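Local atomic coordinates of esterase (uncultured bacterium pCosCE1, PDB entry 7ATL), a protein that probably hydrolyses carboxylic esters as a family VIII carboxylesterase of the beta-lactamase fold, and also shows promiscuous acyltransferase activity. Residues K10-V15 / L374-A379; V26-L31 / N42-A47; Y221-A226 / T363-M368; G344-Y349 / V357-N362. All blocks are in the same frame, centred on the assembly; numbering follows the deposited sequence.

Interaction 1 (K10-V15 / L374-A379); sequences KRVQGV and LQIRDA
Val15 and Ala379 lie at the centre of this contact between helix 3-21 and helix 372-381. The two segments run antiparallel, with their axes 8.8 Å apart and an angle of 168°. The tight part is apolar. Val15 sets its two methyl branches against Gln375, and CG1 of Val15 comes to 3.4 Å from CB of Gln375. The CG1 branch stands anti to the backbone N of Val15 (chi1 167°) and also touches Ile376. The end of Ile376 enters between two valines: its CD1 lies 4.0 Å from CG1 of Val15 and 4.1 Å from CG1 of Val12. Val12 and Ile376 cross at about a right angle. The other branch of Val12 reaches Ala379, with CG2 of Val12 3.6 Å from CB of Ala379. The small methyl of Ala379 lets the helices come close here. Behind this layer Val12 rests on Val30 and Ile32 of the central sheet.

The solvent side is looser and more polar, and partly exposed Gln375 and Arg11 make it up. OE1 of Gln375 lies against CG1 of Val15 and takes a weak hydrogen bond from Arg24. At the rim the Arg11 chain bends at chi3 (-59°). O of Ala379 then meets the edge of the guanidinium, near its plane, 3.0 Å from NE of Arg11. NH2 adds a weak second bond to the same oxygen. One C-terminal helix carbonyl thus takes two donors of one guanidinium. The positive group sits at the negative end of the helix dipole, which is probably mildly favourable.

Interaction 2 (V26-L31 / N42-A47); sequences VGSVVL and NASGYA
Peptide groups, not rings, are the flat units that join Ser28 to Ser44. Side chains leave the paired strands on two faces. Ser28, Val30, Asn42 and Ser44 share one face. Val29 and Ala43 share the other, where CG2 of Val29 lies 4.2 Å from CB of Ala43. CG1 of Val26 meets the backbone O of Tyr46 at 3.7 Å.

Ser28 and Ser44 form a hydrogen-bonded pair through their backbones, and so do Val30 and Asn42. The Ser44 N to Ser28 O bond is 2.8 Å long and nearly straight, with an N-H...O angle of 169°. A further bond runs from Tyr46 N to Val26 O. Between these, Gly27 and Gly45 stand with their CA atoms only 4.2 Å apart, with no side chains to hold them off. Gly45 has a positive phi (65°), and the chain turns a corner there.

One water ties the serine face together. It is 2.8 Å from OG of Ser28 and 2.7 Å from OG of Ser44, and it donates to O of Asn42 at 3.0 Å. That carbonyl takes both the water and Val30 N. OG of Ser28 also bonds OH of Tyr372. Helix 3-21 packs on this face through Val12, Gln13 and Ser16. The pair belongs to the hairpin of the first two strands, 27-34 and 37-44, at the outer border of the antiparallel sheet of the beta-lactamase fold.

Interaction 3 (Y221-A226 / T363-M368); sequences YHDTAA and TAFEGM
Tyr221 and His222 pair in parallel with Thr363 and Ala364, and Ala364 N bonds Tyr221 O at 3.0 Å with an N-H...O angle of 170°. Tyr221 and Thr363 project from one face, His222 and Ala364 from the other. OH of Tyr221 bonds Arg49 and Glu50, and NE2 of His222 bonds Glu229.

Asp223 carries the side-chain part of the contact. Its CG lies between staggered positions (chi1 -34°), which lays the carboxylate against Phe365 N. OD2 of Asp223 receives that N-H at 2.7 Å, from above the carboxylate plane, 46° out of it. OD1 of Asp223 takes a weak bond from Glu366 N at 3.4 Å. The same oxygen touches CG2 of Thr363 and CB of Glu366, each at 3.5 Å. These N-H groups probably favour the charged aspartate. The nearby Glu366 carboxylate may work mildly against it, though its OE2 is bound by Tyr372 N and by Arg24 in a salt bridge.

The peptide bond before Phe365 is cis. Here a short strand of a small mixed sheet passes into a helical turn, and an aspartate holds the N-H of the N-cap residue, Phe365, and, weakly, that of the first helical residue.

Interaction 4 (G344-Y349 / V357-N362); sequences GHSWFY and VVALTN
A beta hairpin of the central antiparallel sheet brings Gly344-Tyr349 against Val357-Asn362. Its first strand begins with a classic beta bulge toward strand 337-341, where Gly344 and His345 both face Gly341. Thr361 grips the carbonyl of Gly344: OG1 of Thr361 donates to O of Gly344 at 2.8 Å, in the carbonyl plane and on a lone pair. The N-H of Thr361 is shared. It leans weakly on the same O and bonds ND1 of His345, with N of Thr361 3.3 Å from ND1 and in the imidazole plane. This fixes the ring's rotation, together with the bond from its NE2 to Arg62 O. CD2 of Leu360 sits over one face of that ring, 3.9 Å from its centroid.

On the other face of the sheet, Ser346 OG donates to a water at 2.7 Å, and the water donates to Ala359 O at 2.8 Å. Phe348 CG stands between its backbone N and carbonyl carbon (chi1 65°), which sets the ring face over CB of Val357. CZ of Phe348 comes to 3.4 Å from CG2 of Val357.

Helix 372-381 packs on the Ser346, Phe348 and Val357 side. Helix 271-283 packs on the Trp347 and Val358 side. Strands 337-341 and 27-34 flank the hairpin.

Starting from the N terminus, helix 3-21 opens the largest loop, which interaction 1 closes only at the last helix, 372-381. The other three contacts nest inside it. Interaction 2 closes first, as a local hairpin. Much later the chain opens interaction 3 at residue 221 and closes it at 363. Interaction 4, a second hairpin, lies within that loop. None of the loops cross. Interactions 2 and 4 share one sheet, since strands 27-34 and 355-361 are neighbours in it. The second segment of interaction 3 follows strand 355-361 and adds the small mixed sheet. Interaction 1 lays both terminal helices against the central sheet, touching interactions 2 and 4.

Interaction 1 (K10-V15 / L374-A379)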
loop_
_atom_site.group_PDB
_atom_site.type_symbol
_atom_site.label_atom_id
_atom_site.label_comp_id
_atom_site.label_asym_id
_atom_site.label_seq_id
_atom_site.Cartn_x
_atom_site.Cartn_y
_atom_site.Cartn_z
ATOM N N LYS A 10 9.044 -15.054 -21.106
ATOM C CA LYS A 10 8.776 -16.513 -21.031
ATOM C C LYS A 10 8.426 -16.848 -19.573
ATOM O O LYS A 10 7.284 -17.268 -19.336
ATOM C CB LYS A 10 9.987 -17.286 -21.591
ATOM C CG LYS A 10 9.876 -18.809 -21.702
ATOM C CD LYS A 10 8.623 -19.338 -22.407
ATOM C CE LYS A 10 8.348 -18.725 -23.768
ATOM N NZ LYS A 10 9.352 -19.126 -24.783
ATOM N N ARG A 11 9.360 -16.625 -18.637
ATOM C CA ARG A 11 9.281 -17.096 -17.223
ATOM C C ARG A 11 8.068 -16.466 -16.530
ATOM O O ARG A 11 7.291 -17.208 -15.879
ATOM C CB ARG A 11 10.564 -16.744 -16.458
ATOM C CG ARG A 11 11.796 -17.540 -16.870
ATOM C CD ARG A 11 12.965 -17.320 -15.928
ATOM N NE ARG A 11 13.390 -15.916 -15.824
ATOM C CZ ARG A 11 14.199 -15.264 -16.668
ATOM N NH1 ARG A 11 14.700 -15.859 -17.738
ATOM N NH2 ARG A 11 14.494 -13.994 -16.446
ATOM N N VAL A 12 7.899 -15.153 -16.697
ATOM C CA VAL A 12 6.860 -14.341 -15.998
ATOM C C VAL A 12 5.476 -14.745 -16.516
ATOM O O VAL A 12 4.631 -15.134 -15.677
ATOM C CB VAL A 12 7.120 -12.836 -16.167
ATOM C CG1 VAL A 12 5.968 -12.000 -15.643
ATOM C CG2 VAL A 12 8.419 -12.441 -15.491
ATOM N N GLN A 13 5.268 -14.663 -17.834
ATOM C CA GLN A 13 4.066 -15.184 -18.537
ATOM C C GLN A 13 3.716 -16.587 -18.008
ATOM O O GLN A 13 2.522 -16.851 -17.724
ATOM C CB GLN A 13 4.346 -15.248 -20.035
ATOM C CG GLN A 13 3.117 -15.563 -20.865
ATOM C CD GLN A 13 2.125 -14.438 -20.716
ATOM O OE1 GLN A 13 2.494 -13.265 -20.774
ATOM N NE2 GLN A 13 0.864 -14.784 -20.499
ATOM N N GLY A 14 4.718 -17.464 -17.881
ATOM C CA GLY A 14 4.531 -18.850 -17.417
ATOM C C GLY A 14 3.903 -18.881 -16.042
ATOM O O GLY A 14 2.963 -19.654 -15.851
ATOM N N VAL A 15 4.405 -18.047 -15.126
ATOM C CA VAL A 15 3.948 -17.994 -13.706
ATOM C C VAL A 15 2.496 -17.500 -13.661
ATOM O O VAL A 15 1.729 -18.037 -12.853
ATOM C CB VAL A 15 4.882 -17.133 -12.826
ATOM C CG1 VAL A 15 4.265 -16.818 -11.470
ATOM C CG2 VAL A 15 6.240 -17.800 -12.623
ATOM N N LEU A 374 5.704 -14.110 -5.089
ATOM C CA LEU A 374 7.061 -14.695 -4.905
ATOM C C LEU A 374 7.551 -15.350 -6.200
ATOM O O LEU A 374 8.761 -15.205 -6.523
ATOM C CB LEU A 374 7.035 -15.709 -3.762
ATOM C CG LEU A 374 6.692 -15.153 -2.375
ATOM C CD1 LEU A 374 7.143 -16.118 -1.276
ATOM C CD2 LEU A 374 7.296 -13.762 -2.178
ATOM N N GLN A 375 6.668 -16.055 -6.905
ATOM C CA GLN A 375 7.022 -16.755 -8.160
ATOM C C GLN A 375 7.267 -15.706 -9.236
ATOM O O GLN A 375 8.126 -15.950 -10.097
ATOM C CB GLN A 375 5.917 -17.688 -8.636
ATOM C CG GLN A 375 5.718 -18.909 -7.757
ATOM C CD GLN A 375 4.334 -19.451 -8.005
ATOM O OE1 GLN A 375 3.422 -18.738 -8.435
ATOM N NE2 GLN A 375 4.163 -20.728 -7.729
ATOM N N ILE A 376 6.528 -14.595 -9.205
ATOM C CA ILE A 376 6.819 -13.447 -10.107
ATOM C C ILE A 376 8.223 -12.934 -9.767
ATOM O O ILE A 376 9.052 -12.811 -10.696
ATOM C CB ILE A 376 5.761 -12.342 -9.996
ATOM C CG1 ILE A 376 4.404 -12.821 -10.527
ATOM C CG2 ILE A 376 6.250 -11.085 -10.714
ATOM C CD1 ILE A 376 4.319 -12.884 -12.045
ATOM N N ARG A 377 8.471 -12.685 -8.479
ATOM C CA ARG A 377 9.760 -12.181 -7.957
ATOM C C ARG A 377 10.868 -13.056 -8.552
ATOM O O ARG A 377 11.769 -12.523 -9.239
ATOM C CB ARG A 377 9.746 -12.201 -6.424
ATOM C CG ARG A 377 11.100 -11.895 -5.797
ATOM C CD ARG A 377 11.254 -12.393 -4.373
ATOM N NE ARG A 377 11.204 -13.839 -4.265
ATOM C CZ ARG A 377 11.306 -14.526 -3.128
ATOM N NH1 ARG A 377 11.472 -13.907 -1.969
ATOM N NH2 ARG A 377 11.237 -15.844 -3.166
ATOM N N ASP A 378 10.761 -14.361 -8.330
ATOM C CA ASP A 378 11.697 -15.392 -8.850
ATOM C C ASP A 378 11.825 -15.296 -10.388
ATOM O O ASP A 378 12.968 -15.321 -10.895
ATOM C CB ASP A 378 11.261 -16.762 -8.329
ATOM C CG ASP A 378 11.547 -16.931 -6.851
ATOM O OD1 ASP A 378 11.923 -15.919 -6.206
ATOM O OD2 ASP A 378 11.426 -18.059 -6.367
ATOM N N ALA A 379 10.728 -15.148 -11.125
ATOM C CA ALA A 379 10.771 -15.027 -12.599
ATOM C C ALA A 379 11.585 -13.792 -13.002
ATOM O O ALA A 379 12.220 -13.845 -14.052
ATOM C CB ALA A 379 9.382 -14.977 -13.189
#

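Interaction 2 (V26-L31 / N42-A47)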
loop_
_atom_site.group_PDB
_atom_site.type_symbol
_atom_site.label_atom_id
_atom_site.label_comp_id
_atom_site.label_asym_id
_atom_site.label_seq_id
_atom_site.Cartn_x
_atom_site.Cartn_y
_atom_site.Cartn_z
ATOM N N VAL A 26 -7.329 -14.667 -10.867
ATOM C CA VAL A 26 -8.406 -14.468 -11.869
ATOM C C VAL A 26 -7.842 -13.634 -13.022
ATOM O O VAL A 26 -8.083 -14.002 -14.216
ATOM C CB VAL A 26 -9.616 -13.810 -11.188
ATOM C CG1 VAL A 26 -10.677 -13.365 -12.190
ATOM C CG2 VAL A 26 -10.192 -14.749 -10.136
ATOM N N GLY A 27 -7.143 -12.554 -12.668
ATOM C CA GLY A 27 -6.488 -11.615 -13.601
ATOM C C GLY A 27 -5.385 -10.818 -12.918
ATOM O O GLY A 27 -5.421 -10.634 -11.674
ATOM N N SER A 28 -4.395 -10.375 -13.686
ATOM C CA SER A 28 -3.262 -9.555 -13.179
ATOM C C SER A 28 -2.767 -8.642 -14.290
ATOM O O SER A 28 -2.992 -8.959 -15.476
ATOM C CB SER A 28 -2.132 -10.388 -12.614
ATOM O OG SER A 28 -1.359 -10.961 -13.655
ATOM N N VAL A 29 -2.185 -7.521 -13.884
ATOM C CA VAL A 29 -1.298 -6.675 -14.721
ATOM C C VAL A 29 0.064 -6.629 -14.031
ATOM O O VAL A 29 0.096 -6.221 -12.871
ATOM C CB VAL A 29 -1.902 -5.279 -14.889
ATOM C CG1 VAL A 29 -0.987 -4.383 -15.709
ATOM C CG2 VAL A 29 -3.285 -5.365 -15.501
ATOM N N VAL A 30 1.118 -7.080 -14.706
ATOM C CA VAL A 30 2.517 -7.127 -14.187
ATOM C C VAL A 30 3.426 -6.287 -15.097
ATOM O O VAL A 30 3.475 -6.570 -16.299
ATOM C CB VAL A 30 3.030 -8.573 -14.095
ATOM C CG1 VAL A 30 4.508 -8.606 -13.758
ATOM C CG2 VAL A 30 2.234 -9.409 -13.104
ATOM N N LEU A 31 4.126 -5.310 -14.524
ATOM C CA LEU A 31 5.068 -4.392 -15.222
ATOM C C LEU A 31 6.477 -4.541 -14.609
ATOM O O LEU A 31 6.612 -4.607 -13.353
ATOM C CB LEU A 31 4.569 -2.955 -15.074
ATOM C CG LEU A 31 3.149 -2.655 -15.563
ATOM C CD1 LEU A 31 2.850 -1.157 -15.482
ATOM C CD2 LEU A 31 2.908 -3.137 -16.981
ATOM N N ASN A 42 2.348 -6.885 -19.102
ATOM C CA ASN A 42 1.372 -7.929 -19.503
ATOM C C ASN A 42 0.120 -7.929 -18.627
ATOM O O ASN A 42 0.253 -8.057 -17.409
ATOM C CB ASN A 42 2.026 -9.308 -19.507
ATOM C CG ASN A 42 1.220 -10.285 -20.328
ATOM O OD1 ASN A 42 0.684 -9.924 -21.376
ATOM N ND2 ASN A 42 1.099 -11.502 -19.837
ATOM N N ALA A 43 -1.051 -7.850 -19.267
ATOM C CA ALA A 43 -2.387 -8.122 -18.682
ATOM C C ALA A 43 -2.739 -9.588 -18.932
ATOM O O ALA A 43 -2.662 -9.984 -20.081
ATOM C CB ALA A 43 -3.397 -7.206 -19.319
ATOM N N SER A 44 -3.104 -10.361 -17.911
ATOM C CA SER A 44 -3.507 -11.785 -18.054
ATOM C C SER A 44 -4.908 -11.989 -17.467
ATOM O O SER A 44 -5.247 -11.282 -16.501
ATOM C CB SER A 44 -2.528 -12.697 -17.350
ATOM O OG SER A 44 -1.201 -12.555 -17.832
ATOM N N GLY A 45 -5.663 -12.966 -17.974
ATOM C CA GLY A 45 -6.953 -13.382 -17.397
ATOM C C GLY A 45 -7.997 -12.277 -17.498
ATOM O O GLY A 45 -7.871 -11.404 -18.376
ATOM N N TYR A 46 -8.961 -12.270 -16.576
ATOM C CA TYR A 46 -10.177 -11.411 -16.648
ATOM C C TYR A 46 -10.164 -10.311 -15.570
ATOM O O TYR A 46 -9.785 -10.538 -14.416
ATOM C CB TYR A 46 -11.435 -12.280 -16.537
ATOM C CG TYR A 46 -11.648 -13.328 -17.614
ATOM C CD1 TYR A 46 -11.917 -12.969 -18.931
ATOM C CD2 TYR A 46 -11.660 -14.685 -17.305
ATOM C CE1 TYR A 46 -12.146 -13.918 -19.914
ATOM C CE2 TYR A 46 -11.888 -15.648 -18.275
ATOM C CZ TYR A 46 -12.128 -15.258 -19.581
ATOM O OH TYR A 46 -12.376 -16.196 -20.532
ATOM N N ALA A 47 -10.579 -9.115 -15.965
ATOM C CA ALA A 47 -11.008 -8.024 -15.069
ATOM C C ALA A 47 -12.232 -8.528 -14.311
ATOM O O ALA A 47 -12.249 -8.378 -13.077
ATOM C CB ALA A 47 -11.345 -6.780 -15.859
HETATM O O HOH W 1 -0.166 -10.689 -16.140
#

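Interaction 3 (Y221-A226 / T363-M368)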
loop_
_atom_site.group_PDB
_atom_site.type_symbol
_atom_site.label_atom_id
_atom_site.label_comp_id
_atom_site.label_asym_id
_atom_site.label_seq_id
_atom_site.Cartn_x
_atom_site.Cartn_y
_atom_site.Cartn_z
ATOM N N TYR A 221 -12.056 -10.238 -6.279
ATOM C CA TYR A 221 -12.320 -11.659 -5.952
ATOM C C TYR A 221 -11.526 -11.977 -4.687
ATOM O O TYR A 221 -10.561 -11.198 -4.411
ATOM C CB TYR A 221 -11.893 -12.588 -7.099
ATOM C CG TYR A 221 -12.683 -12.407 -8.365
ATOM C CD1 TYR A 221 -12.409 -11.359 -9.225
ATOM C CD2 TYR A 221 -13.721 -13.268 -8.694
ATOM C CE1 TYR A 221 -13.162 -11.148 -10.367
ATOM C CE2 TYR A 221 -14.475 -13.080 -9.839
ATOM C CZ TYR A 221 -14.193 -12.018 -10.681
ATOM O OH TYR A 221 -14.949 -11.805 -11.801
ATOM N N HIS A 222 -11.885 -13.057 -3.984
ATOM C CA HIS A 222 -11.130 -13.580 -2.823
ATOM C C HIS A 222 -11.039 -15.105 -2.925
ATOM O O HIS A 222 -11.851 -15.645 -3.674
ATOM C CB HIS A 222 -11.774 -13.103 -1.518
ATOM C CG HIS A 222 -12.895 -13.966 -1.073
ATOM N ND1 HIS A 222 -12.713 -14.938 -0.094
ATOM C CD2 HIS A 222 -14.186 -14.024 -1.492
ATOM C CE1 HIS A 222 -13.871 -15.548 0.093
ATOM N NE2 HIS A 222 -14.800 -15.001 -0.765
ATOM N N ASP A 223 -10.108 -15.742 -2.193
ATOM C CA ASP A 223 -9.780 -17.197 -2.267
ATOM C C ASP A 223 -10.806 -17.998 -1.455
ATOM O O ASP A 223 -11.058 -17.624 -0.288
ATOM C CB ASP A 223 -8.370 -17.506 -1.746
ATOM C CG ASP A 223 -7.272 -16.460 -1.985
ATOM O OD1 ASP A 223 -7.036 -16.055 -3.153
ATOM O OD2 ASP A 223 -6.606 -16.091 -0.993
ATOM N N THR A 224 -11.382 -19.056 -2.049
ATOM C CA THR A 224 -12.449 -19.916 -1.446
ATOM C C THR A 224 -12.085 -21.391 -1.624
ATOM O O THR A 224 -10.973 -21.644 -2.114
ATOM C CB THR A 224 -13.830 -19.701 -2.087
ATOM O OG1 THR A 224 -13.853 -18.418 -2.710
ATOM C CG2 THR A 224 -14.981 -19.819 -1.104
ATOM N N ALA A 225 -13.001 -22.292 -1.231
ATOM C CA ALA A 225 -12.958 -23.769 -1.405
ATOM C C ALA A 225 -11.924 -24.160 -2.478
ATOM O O ALA A 225 -10.779 -24.497 -2.107
ATOM C CB ALA A 225 -14.351 -24.293 -1.714
ATOM N N ALA A 226 -12.293 -24.126 -3.759
ATOM C CA ALA A 226 -11.359 -24.321 -4.890
ATOM C C ALA A 226 -11.199 -22.973 -5.600
ATOM O O ALA A 226 -10.077 -22.427 -5.608
ATOM C CB ALA A 226 -11.856 -25.417 -5.816
ATOM N N THR A 363 -7.312 -10.595 -7.000
ATOM C CA THR A 363 -7.502 -11.817 -6.184
ATOM C C THR A 363 -6.815 -11.663 -4.818
ATOM O O THR A 363 -5.586 -11.776 -4.738
ATOM C CB THR A 363 -7.008 -13.023 -6.985
ATOM O OG1 THR A 363 -7.761 -13.021 -8.201
ATOM C CG2 THR A 363 -7.180 -14.331 -6.241
ATOM N N ALA A 364 -7.594 -11.433 -3.766
ATOM C CA ALA A 364 -7.139 -11.439 -2.357
ATOM C C ALA A 364 -7.366 -12.832 -1.776
ATOM O O ALA A 364 -8.416 -13.417 -2.030
ATOM C CB ALA A 364 -7.927 -10.396 -1.615
ATOM N N PHE A 365 -6.414 -13.405 -1.026
ATOM C CA PHE A 365 -5.137 -12.818 -0.685
ATOM C C PHE A 365 -4.012 -13.414 -1.534
ATOM O O PHE A 365 -2.865 -13.144 -1.181
ATOM C CB PHE A 365 -4.861 -13.056 0.801
ATOM C CG PHE A 365 -6.011 -12.620 1.669
ATOM C CD1 PHE A 365 -6.193 -11.275 1.962
ATOM C CD2 PHE A 365 -6.941 -13.541 2.131
ATOM C CE1 PHE A 365 -7.279 -10.859 2.715
ATOM C CE2 PHE A 365 -8.017 -13.125 2.895
ATOM C CZ PHE A 365 -8.186 -11.785 3.180
ATOM N N GLU A 366 -4.291 -14.179 -2.596
ATOM C CA GLU A 366 -3.206 -14.862 -3.364
ATOM C C GLU A 366 -2.235 -13.793 -3.891
ATOM O O GLU A 366 -1.037 -13.945 -3.685
ATOM C CB GLU A 366 -3.767 -15.789 -4.454
ATOM C CG GLU A 366 -2.711 -16.474 -5.330
ATOM C CD GLU A 366 -1.748 -17.468 -4.688
ATOM O OE1 GLU A 366 -2.065 -18.024 -3.626
ATOM O OE2 GLU A 366 -0.669 -17.693 -5.270
ATOM N N GLY A 367 -2.739 -12.703 -4.462
ATOM C CA GLY A 367 -1.896 -11.636 -5.032
ATOM C C GLY A 367 -0.991 -10.938 -4.014
ATOM O O GLY A 367 -0.009 -10.299 -4.436
ATOM N N MET A 368 -1.315 -10.987 -2.722
ATOM C CA MET A 368 -0.579 -10.221 -1.693
ATOM C C MET A 368 0.390 -11.162 -0.998
ATOM O O MET A 368 1.593 -10.817 -0.913
ATOM C CB MET A 368 -1.520 -9.638 -0.640
ATOM C CG MET A 368 -0.779 -9.034 0.537
ATOM S SD MET A 368 -1.842 -8.593 1.917
ATOM C CE MET A 368 -2.171 -10.187 2.663
#

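Interaction 4 (G344-Y349 / V357-N362)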
loop_
_atom_site.group_PDB
_atom_site.type_symbol
_atom_site.label_atom_id
_atom_site.label_comp_id
_atom_site.label_asym_id
_atom_site.label_seq_id
_atom_site.Cartn_x
_atom_site.Cartn_y
_atom_site.Cartn_z
ATOM N N GLY A 344 -4.823 -7.599 -3.524
ATOM C CA GLY A 344 -4.005 -8.663 -4.133
ATOM C C GLY A 344 -2.796 -8.116 -4.864
ATOM O O GLY A 344 -2.631 -8.482 -6.012
ATOM N N HIS A 345 -1.958 -7.296 -4.229
ATOM C CA HIS A 345 -0.858 -6.577 -4.936
ATOM C C HIS A 345 0.484 -6.789 -4.230
ATOM O O HIS A 345 0.488 -7.049 -2.991
ATOM C CB HIS A 345 -1.131 -5.081 -5.110
ATOM C CG HIS A 345 -2.533 -4.722 -5.482
ATOM N ND1 HIS A 345 -3.220 -5.344 -6.504
ATOM C CD2 HIS A 345 -3.372 -3.788 -4.963
ATOM C CE1 HIS A 345 -4.418 -4.790 -6.609
ATOM N NE2 HIS A 345 -4.543 -3.840 -5.659
ATOM N N SER A 346 1.564 -6.733 -5.020
ATOM C CA SER A 346 2.966 -6.612 -4.548
ATOM C C SER A 346 3.691 -5.581 -5.418
ATOM O O SER A 346 3.259 -5.338 -6.546
ATOM C CB SER A 346 3.684 -7.939 -4.499
ATOM O OG SER A 346 3.739 -8.541 -5.774
ATOM N N TRP A 347 4.696 -4.927 -4.857
ATOM C CA TRP A 347 5.598 -4.040 -5.621
ATOM C C TRP A 347 6.938 -3.966 -4.887
ATOM O O TRP A 347 6.976 -4.195 -3.671
ATOM C CB TRP A 347 4.971 -2.656 -5.837
ATOM C CG TRP A 347 4.764 -1.903 -4.561
ATOM C CD1 TRP A 347 3.615 -1.846 -3.835
ATOM C CD2 TRP A 347 5.746 -1.131 -3.838
ATOM N NE1 TRP A 347 3.806 -1.072 -2.728
ATOM C CE2 TRP A 347 5.105 -0.631 -2.686
ATOM C CE3 TRP A 347 7.091 -0.802 -4.045
ATOM C CZ2 TRP A 347 5.766 0.166 -1.741
ATOM C CZ3 TRP A 347 7.735 -0.005 -3.119
ATOM C CH2 TRP A 347 7.081 0.476 -1.985
ATOM N N PHE A 348 8.007 -3.708 -5.626
ATOM C CA PHE A 348 9.357 -3.514 -5.053
ATOM C C PHE A 348 10.222 -2.861 -6.117
ATOM O O PHE A 348 9.949 -3.037 -7.314
ATOM C CB PHE A 348 9.955 -4.828 -4.527
ATOM C CG PHE A 348 10.249 -5.905 -5.549
ATOM C CD1 PHE A 348 11.431 -5.898 -6.278
ATOM C CD2 PHE A 348 9.361 -6.955 -5.754
ATOM C CE1 PHE A 348 11.708 -6.906 -7.193
ATOM C CE2 PHE A 348 9.642 -7.960 -6.669
ATOM C CZ PHE A 348 10.810 -7.933 -7.389
ATOM N N TYR A 349 11.208 -2.103 -5.665
ATOM C CA TYR A 349 12.403 -1.750 -6.456
ATOM C C TYR A 349 13.583 -2.350 -5.714
ATOM O O TYR A 349 13.547 -2.323 -4.480
ATOM C CB TYR A 349 12.512 -0.242 -6.678
ATOM C CG TYR A 349 12.862 0.570 -5.468
ATOM C CD1 TYR A 349 14.108 0.475 -4.897
ATOM C CD2 TYR A 349 11.985 1.509 -4.953
ATOM C CE1 TYR A 349 14.471 1.263 -3.816
ATOM C CE2 TYR A 349 12.331 2.319 -3.881
ATOM C CZ TYR A 349 13.579 2.185 -3.306
ATOM O OH TYR A 349 13.960 2.930 -2.237
ATOM N N VAL A 357 9.269 -3.638 -9.970
ATOM C CA VAL A 357 8.252 -4.679 -10.279
ATOM C C VAL A 357 6.924 -4.210 -9.699
ATOM O O VAL A 357 6.898 -3.820 -8.551
ATOM C CB VAL A 357 8.680 -6.038 -9.709
ATOM C CG1 VAL A 357 7.592 -7.097 -9.813
ATOM C CG2 VAL A 357 9.958 -6.499 -10.385
ATOM N N VAL A 358 5.876 -4.223 -10.499
ATOM C CA VAL A 358 4.476 -3.970 -10.054
ATOM C C VAL A 358 3.637 -5.188 -10.455
ATOM O O VAL A 358 3.634 -5.560 -11.644
ATOM C CB VAL A 358 3.918 -2.671 -10.661
ATOM C CG1 VAL A 358 2.418 -2.576 -10.439
ATOM C CG2 VAL A 358 4.620 -1.446 -10.113
ATOM N N ALA A 359 2.956 -5.792 -9.496
ATOM C CA ALA A 359 2.137 -7.001 -9.705
ATOM C C ALA A 359 0.761 -6.777 -9.079
ATOM O O ALA A 359 0.579 -7.121 -7.896
ATOM C CB ALA A 359 2.853 -8.167 -9.093
ATOM N N LEU A 360 -0.144 -6.150 -9.829
ATOM C CA LEU A 360 -1.540 -5.886 -9.386
ATOM C C LEU A 360 -2.396 -7.086 -9.763
ATOM O O LEU A 360 -2.285 -7.526 -10.907
ATOM C CB LEU A 360 -2.052 -4.607 -10.060
ATOM C CG LEU A 360 -1.257 -3.337 -9.742
ATOM C CD1 LEU A 360 -2.029 -2.098 -10.173
ATOM C CD2 LEU A 360 -0.897 -3.231 -8.266
ATOM N N THR A 361 -3.176 -7.622 -8.833
ATOM C CA THR A 361 -4.182 -8.682 -9.127
ATOM C C THR A 361 -5.532 -8.280 -8.541
ATOM O O THR A 361 -5.613 -7.330 -7.772
ATOM C CB THR A 361 -3.788 -10.093 -8.647
ATOM O OG1 THR A 361 -4.305 -10.350 -7.342
ATOM C CG2 THR A 361 -2.295 -10.348 -8.658
ATOM N N ASN A 362 -6.560 -9.009 -8.930
ATOM C CA ASN A 362 -7.943 -8.767 -8.489
ATOM C C ASN A 362 -8.306 -9.929 -7.577
ATOM O O ASN A 362 -9.486 -10.183 -7.423
ATOM C CB ASN A 362 -8.869 -8.644 -9.695
ATOM C CG ASN A 362 -8.947 -9.926 -10.500
ATOM O OD1 ASN A 362 -8.344 -10.938 -10.137
ATOM N ND2 ASN A 362 -9.715 -9.905 -11.576
HETATM O O HOH W 2 1.347 -9.492 -6.634
#